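Local coordinates for endo-1,4-beta-xylanase D (Paenibacillus polymyxa, PDB 1W0N), which probably degrades xylan as an endo-1,4-beta-xylanase, the part described being its family 36 carbohydrate-binding module, which binds its sugar ligand in a calcium-dependent way, at residues A[32-37]-A[62-67]; A[36-41]-A[121-126]. One frame throughout, in Å; residues are numbered along the deposited sequence.

The modelled chain starts near strand 13-16 and soon reaches the loop 32-35, which leads into strand 36-39. Contact 1 closes a loop of 24 residues, bringing the end of strand 56-65 and the turn after it back to 32-37. Contact 2 closes a much longer one: 79 residues pass before 121-126 pairs with 36-41. The two closures cross: contact 2 starts within the first segment of contact 1, before contact 1 has closed, and they share G36 and V37. Strand 122-130 pairs with both 36-39 and 56-65 in one sheet. R62 of contact 1 is salt-bridged to D125 of contact 2, and D35 and D125 bind the same calcium.

Contact 1: residues A[32-37]-A[62-67]. With CA (calcium ion), chain B.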
loop_
_atom_site.group_PDB
_atom_site.type_symbol
_atom_site.label_atom_id
_atom_site.label_comp_id
_atom_site.label_asym_id
_atom_site.label_seq_id
_atom_site.Cartn_x
_atom_site.Cartn_y
_atom_site.Cartn_z
ATOM N N ALA A 32 -9.273 -12.087 5.771
ATOM C CA ALA A 32 -10.327 -11.147 6.144
ATOM C C ALA A 32 -9.655 -9.815 6.472
ATOM O O ALA A 32 -8.592 -9.787 7.085
ATOM C CB ALA A 32 -11.113 -11.648 7.340
ATOM N N PRO A 33 -10.280 -8.695 6.058
ATOM C CA PRO A 33 -11.562 -8.582 5.373
ATOM C C PRO A 33 -11.499 -8.777 3.841
ATOM O O PRO A 33 -12.466 -8.496 3.148
ATOM C CB PRO A 33 -12.010 -7.158 5.710
ATOM C CG PRO A 33 -10.705 -6.385 5.791
ATOM C CD PRO A 33 -9.731 -7.373 6.417
ATOM N N PHE A 34 -10.356 -9.279 3.359
ATOM C CA PHE A 34 -10.168 -9.684 1.973
ATOM C C PHE A 34 -8.867 -10.484 1.969
ATOM O O PHE A 34 -8.123 -10.499 2.945
ATOM C CB PHE A 34 -10.115 -8.482 1.000
ATOM C CG PHE A 34 -9.383 -7.286 1.556
ATOM C CD1 PHE A 34 -8.036 -7.380 1.913
ATOM C CD2 PHE A 34 -10.037 -6.088 1.758
ATOM C CE1 PHE A 34 -7.370 -6.292 2.464
ATOM C CE2 PHE A 34 -9.364 -4.984 2.290
ATOM C CZ PHE A 34 -8.041 -5.099 2.660
ATOM N N ASP A 35 -8.591 -11.144 0.833
ATOM C CA ASP A 35 -7.279 -11.740 0.636
ATOM C C ASP A 35 -6.276 -10.609 0.400
ATOM O O ASP A 35 -6.461 -9.773 -0.490
ATOM C CB ASP A 35 -7.305 -12.725 -0.514
ATOM C CG ASP A 35 -8.244 -13.882 -0.206
ATOM O OD1 ASP A 35 -8.013 -14.556 0.819
ATOM O OD2 ASP A 35 -9.261 -14.083 -0.871
ATOM N N GLY A 36 -5.253 -10.551 1.229
ATOM C CA GLY A 36 -4.333 -9.429 1.190
ATOM C C GLY A 36 -3.247 -9.619 2.206
ATOM O O GLY A 36 -2.883 -10.758 2.540
ATOM N N VAL A 37 -2.711 -8.504 2.712
ATOM C CA VAL A 37 -1.666 -8.514 3.711
ATOM C C VAL A 37 -2.019 -7.484 4.778
ATOM O O VAL A 37 -2.526 -6.397 4.454
ATOM C CB VAL A 37 -0.274 -8.222 3.095
ATOM C CG1 VAL A 37 0.820 -8.189 4.155
ATOM C CG2 VAL A 37 0.052 -9.262 2.035
ATOM N N ARG A 62 -6.894 -0.636 -2.553
ATOM C CA ARG A 62 -8.040 -1.040 -1.760
ATOM C C ARG A 62 -7.520 -1.543 -0.413
ATOM O O ARG A 62 -6.619 -2.382 -0.370
ATOM C CB ARG A 62 -8.858 -2.122 -2.464
ATOM C CG ARG A 62 -10.091 -2.521 -1.677
ATOM C CD ARG A 62 -11.047 -3.364 -2.491
ATOM N NE ARG A 62 -12.312 -3.592 -1.806
ATOM C CZ ARG A 62 -12.760 -4.753 -1.322
ATOM N NH1 ARG A 62 -12.010 -5.849 -1.320
ATOM N NH2 ARG A 62 -14.001 -4.814 -0.815
ATOM N N GLY A 63 -8.068 -0.987 0.664
ATOM C CA GLY A 63 -7.594 -1.303 1.991
ATOM C C GLY A 63 -8.666 -1.056 3.035
ATOM O O GLY A 63 -9.770 -0.613 2.730
ATOM N N ALA A 64 -8.303 -1.349 4.288
ATOM C CA ALA A 64 -9.203 -1.142 5.416
ATOM C C ALA A 64 -8.377 -0.965 6.668
ATOM O O ALA A 64 -7.192 -1.306 6.706
ATOM C CB ALA A 64 -10.164 -2.330 5.575
ATOM N N SER A 65 -9.016 -0.435 7.714
ATOM C CA SER A 65 -8.419 -0.357 9.030
ATOM C C SER A 65 -8.839 -1.555 9.883
ATOM O O SER A 65 -9.932 -2.105 9.712
ATOM C CB SER A 65 -8.908 0.928 9.701
ATOM O OG SER A 65 -8.350 1.039 11.001
ATOM N N SER A 66 -7.985 -1.892 10.845
ATOM C CA SER A 66 -8.332 -2.867 11.861
ATOM C C SER A 66 -9.413 -2.382 12.820
ATOM O O SER A 66 -10.000 -3.192 13.535
ATOM C CB SER A 66 -7.084 -3.260 12.651
ATOM O OG SER A 66 -6.494 -2.135 13.286
ATOM N N ASN A 67 -9.658 -1.067 12.841
ATOM C CA ASN A 67 -10.554 -0.483 13.825
ATOM C C ASN A 67 -11.447 0.554 13.154
ATOM O O ASN A 67 -11.322 0.854 11.967
ATOM C CB ASN A 67 -9.720 0.126 14.961
ATOM C CG ASN A 67 -9.147 -0.925 15.890
ATOM O OD1 ASN A 67 -9.541 -0.964 17.094
ATOM N ND2 ASN A 67 -8.231 -1.715 15.457
HETATM CA CA CA B . -5.952 -9.131 -2.675
HETATM O O HOH W 1 -7.939 -10.274 -3.440
#
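The first torsion of F34 (chi1 38°) sets its ring between the backbone N and the carbonyl carbon, against R62, G63 and A64. R62 reaches back with CG anti to its N (chi1 -178°) and a chain extended as far as NE. The F34 ring and the R62 chain run alongside each other with opposite headings. NH1 of R62 then lies 3.7 Å from CD2 of F34. The ring and guanidinium planes are 49° apart, so this is an oblique contact and not a flat stack. The same NH1 is salt-bridged to D125, which fixes the guanidinium beside the ring.

The far end of the ring meets backbone. F34 CZ is 3.9 Å from G63 CA, and A64 N lies at the ring edge. CE2 of F34 packs 4.3 Å from A64 CB. P33 follows a cis peptide bond. Its CG sits above one face of the F34 ring, nearer its edge than its centre, and is also 4.1 Å from A64 CB. No hydrogen bond joins the two segments; the contact is packing.

A serine in place of F34 would probably open a gap over G63 and A64 and leave the R62 guanidinium without its aromatic neighbour.

Next to F34, D35 O binds calcium at 2.3 Å, and E16, E18 and D125 complete the protein share of that site. The loop 32-35 thus lies over the sheet, with P33 and F34 touching Y123 of strand 122-130, the strand that runs between 36-39 and 56-65.

Contact 2: residues A[36-41]-A[121-126]; sequences GVALYA and DAYVDF. With MG (magnesium ion), chain C; CA (calcium ion), chain B.
Strands 36-39 and 122-126 pair as antiparallel neighbours in one sheet of the beta-sandwich fold of this carbohydrate-binding module. Their axes come within 4.7 Å, and their directions differ by 155°.

Backbone hydrogen bonds hold the pair. V37 and V124 exchange two, with V124 N to V37 O at 2.8 Å. L39 and A122 exchange two more. A38 and Y123 form the non-hydrogen-bonded pair between them. CA-H...O contacts add to this: A38 CA approaches A122 O, and G36 CA lies 3.1 Å from V124 O. A side chain at G36 would clash with that carbonyl.

Apolar packing occurs on both faces. V37, L39, A122 and V124 share one face. There, in the conformer given for V124, whose side chain has a second one, L39 CD1 lies 4.0 Å from V124 CG2. L111 and L113 of the opposing sheet touch this face. On the other face the Y123 ring turns an edge to A38, with CD1 3.8 Å from A38 CB in the ring plane. I30 touches both residues.

Metals mark the two ends of the pairing. D125 binds calcium through its backbone O and through OD1. Its CG is anti to the backbone N (chi1 -176°), which lets OD1 reach the ion while OD2 is left to the salt bridge with R62.

At the other end the backbone O of Y40 and OD1 of D121 bind one magnesium, and four waters complete its six ligands. The short approach of these two oxygens reflects the shared ion. The Y40 ring and D121 carboxylate planes are 71° apart, with OD2 at the ring edge near CD1. OD2 does not bind the metal directly; it accepts a hydrogen bond of 2.7 Å from water 2, itself a magnesium ligand.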
loop_
_atom_site.group_PDB
_atom_site.type_symbol
_atom_site.label_atom_id
_atom_site.label_comp_id
_atom_site.label_asym_id
_atom_site.label_seq_id
_atom_site.Cartn_x
_atom_site.Cartn_y
_atom_site.Cartn_z
ATOM N N GLY A 36 -5.253 -10.551 1.229
ATOM C CA GLY A 36 -4.333 -9.429 1.190
ATOM C C GLY A 36 -3.247 -9.619 2.206
ATOM O O GLY A 36 -2.883 -10.758 2.540
ATOM N N VAL A 37 -2.711 -8.504 2.712
ATOM C CA VAL A 37 -1.666 -8.514 3.711
ATOM C C VAL A 37 -2.019 -7.484 4.778
ATOM O O VAL A 37 -2.526 -6.397 4.454
ATOM C CB VAL A 37 -0.274 -8.222 3.095
ATOM C CG1 VAL A 37 0.820 -8.189 4.155
ATOM C CG2 VAL A 37 0.052 -9.262 2.035
ATOM N N ALA A 38 -1.708 -7.808 6.039
ATOM C CA ALA A 38 -1.842 -6.863 7.139
ATOM C C ALA A 38 -0.478 -6.302 7.522
ATOM O O ALA A 38 0.535 -7.025 7.569
ATOM C CB ALA A 38 -2.450 -7.543 8.354
ATOM N N LEU A 39 -0.493 -5.009 7.848
ATOM C CA LEU A 39 0.657 -4.243 8.323
ATOM C C LEU A 39 0.313 -3.710 9.714
ATOM O O LEU A 39 -0.734 -3.058 9.887
ATOM C CB LEU A 39 0.933 -3.072 7.383
ATOM C CG LEU A 39 1.118 -3.421 5.907
ATOM C CD1 LEU A 39 1.186 -2.150 5.084
ATOM C CD2 LEU A 39 2.342 -4.286 5.678
ATOM N N TYR A 40 1.166 -3.994 10.689
ATOM C CA TYR A 40 0.842 -3.747 12.094
ATOM C C TYR A 40 1.768 -2.780 12.807
ATOM O O TYR A 40 1.382 -2.159 13.816
ATOM C CB TYR A 40 0.884 -5.048 12.908
ATOM C CG TYR A 40 0.046 -6.186 12.361
ATOM C CD1 TYR A 40 -1.264 -6.389 12.781
ATOM C CD2 TYR A 40 0.586 -7.104 11.470
ATOM C CE1 TYR A 40 -1.997 -7.480 12.335
ATOM C CE2 TYR A 40 -0.137 -8.203 11.022
ATOM C CZ TYR A 40 -1.427 -8.386 11.464
ATOM O OH TYR A 40 -2.150 -9.487 11.045
ATOM N N ALA A 41 3.027 -2.694 12.374
ATOM C CA ALA A 41 4.029 -1.933 13.095
ATOM C C ALA A 41 5.020 -1.356 12.127
ATOM O O ALA A 41 5.044 -1.707 10.941
ATOM C CB ALA A 41 4.727 -2.820 14.093
ATOM N N ASP A 121 -3.989 -0.604 12.463
ATOM C CA ASP A 121 -3.328 -1.486 11.524
ATOM C C ASP A 121 -4.041 -1.439 10.193
ATOM O O ASP A 121 -5.244 -1.179 10.124
ATOM C CB ASP A 121 -3.278 -2.880 12.117
ATOM C CG ASP A 121 -2.529 -2.879 13.432
ATOM O OD1 ASP A 121 -1.548 -2.097 13.508
ATOM O OD2 ASP A 121 -2.894 -3.630 14.368
ATOM N N ALA A 122 -3.265 -1.642 9.124
ATOM C CA ALA A 122 -3.805 -1.559 7.776
ATOM C C ALA A 122 -3.899 -2.931 7.141
ATOM O O ALA A 122 -2.949 -3.721 7.177
ATOM C CB ALA A 122 -2.953 -0.673 6.894
ATOM N N TYR A 123 -5.030 -3.177 6.518
ATOM C CA TYR A 123 -5.227 -4.323 5.659
ATOM C C TYR A 123 -5.141 -3.819 4.226
ATOM O O TYR A 123 -5.827 -2.843 3.873
ATOM C CB TYR A 123 -6.592 -4.928 5.940
ATOM C CG TYR A 123 -6.840 -5.301 7.387
ATOM C CD1 TYR A 123 -5.896 -5.983 8.138
ATOM C CD2 TYR A 123 -8.059 -5.018 7.986
ATOM C CE1 TYR A 123 -6.148 -6.360 9.454
ATOM C CE2 TYR A 123 -8.336 -5.410 9.286
ATOM C CZ TYR A 123 -7.375 -6.084 10.017
ATOM O OH TYR A 123 -7.637 -6.487 11.302
ATOM N N VAL A 124 -4.356 -4.527 3.406
ATOM C CA VAL A 124 -4.089 -4.081 2.037
ATOM C C VAL A 124 -4.529 -5.194 1.111
ATOM O O VAL A 124 -4.103 -6.355 1.284
ATOM C CB VAL A 124 -2.564 -3.816 1.882
ATOM C CG1 VAL A 124 -2.269 -3.307 0.513
ATOM C CG2 VAL A 124 -2.087 -2.763 2.891
ATOM N N ASP A 125 -5.370 -4.853 0.142
ATOM C CA ASP A 125 -5.913 -5.858 -0.782
ATOM C C ASP A 125 -5.079 -5.930 -2.070
ATOM O O ASP A 125 -4.597 -7.002 -2.453
ATOM C CB ASP A 125 -7.376 -5.498 -1.059
ATOM C CG ASP A 125 -8.122 -6.498 -1.917
ATOM O OD1 ASP A 125 -7.508 -7.491 -2.350
ATOM O OD2 ASP A 125 -9.330 -6.278 -2.176
ATOM N N PHE A 126 -4.926 -4.785 -2.727
ATOM C CA PHE A 126 -4.205 -4.704 -3.994
ATOM C C PHE A 126 -3.839 -3.245 -4.240
ATOM O O PHE A 126 -4.389 -2.331 -3.607
ATOM C CB PHE A 126 -5.043 -5.244 -5.169
ATOM C CG PHE A 126 -6.328 -4.496 -5.420
ATOM C CD1 PHE A 126 -6.339 -3.244 -6.058
ATOM C CD2 PHE A 126 -7.540 -5.072 -5.047
ATOM C CE1 PHE A 126 -7.535 -2.570 -6.309
ATOM C CE2 PHE A 126 -8.748 -4.417 -5.329
ATOM C CZ PHE A 126 -8.729 -3.163 -5.948
HETATM MG MG MG C . -0.231 -1.495 14.924
HETATM CA CA CA B . -5.952 -9.131 -2.675
HETATM O O HOH W 2 -0.636 -3.325 15.827
HETATM O O HOH W 1 -7.939 -10.274 -3.440
HETATM O O HOH W 3 1.113 -1.003 16.398
HETATM O O HOH W 4 -1.754 -0.628 16.095
HETATM O O HOH W 5 -0.125 0.347 14.011
#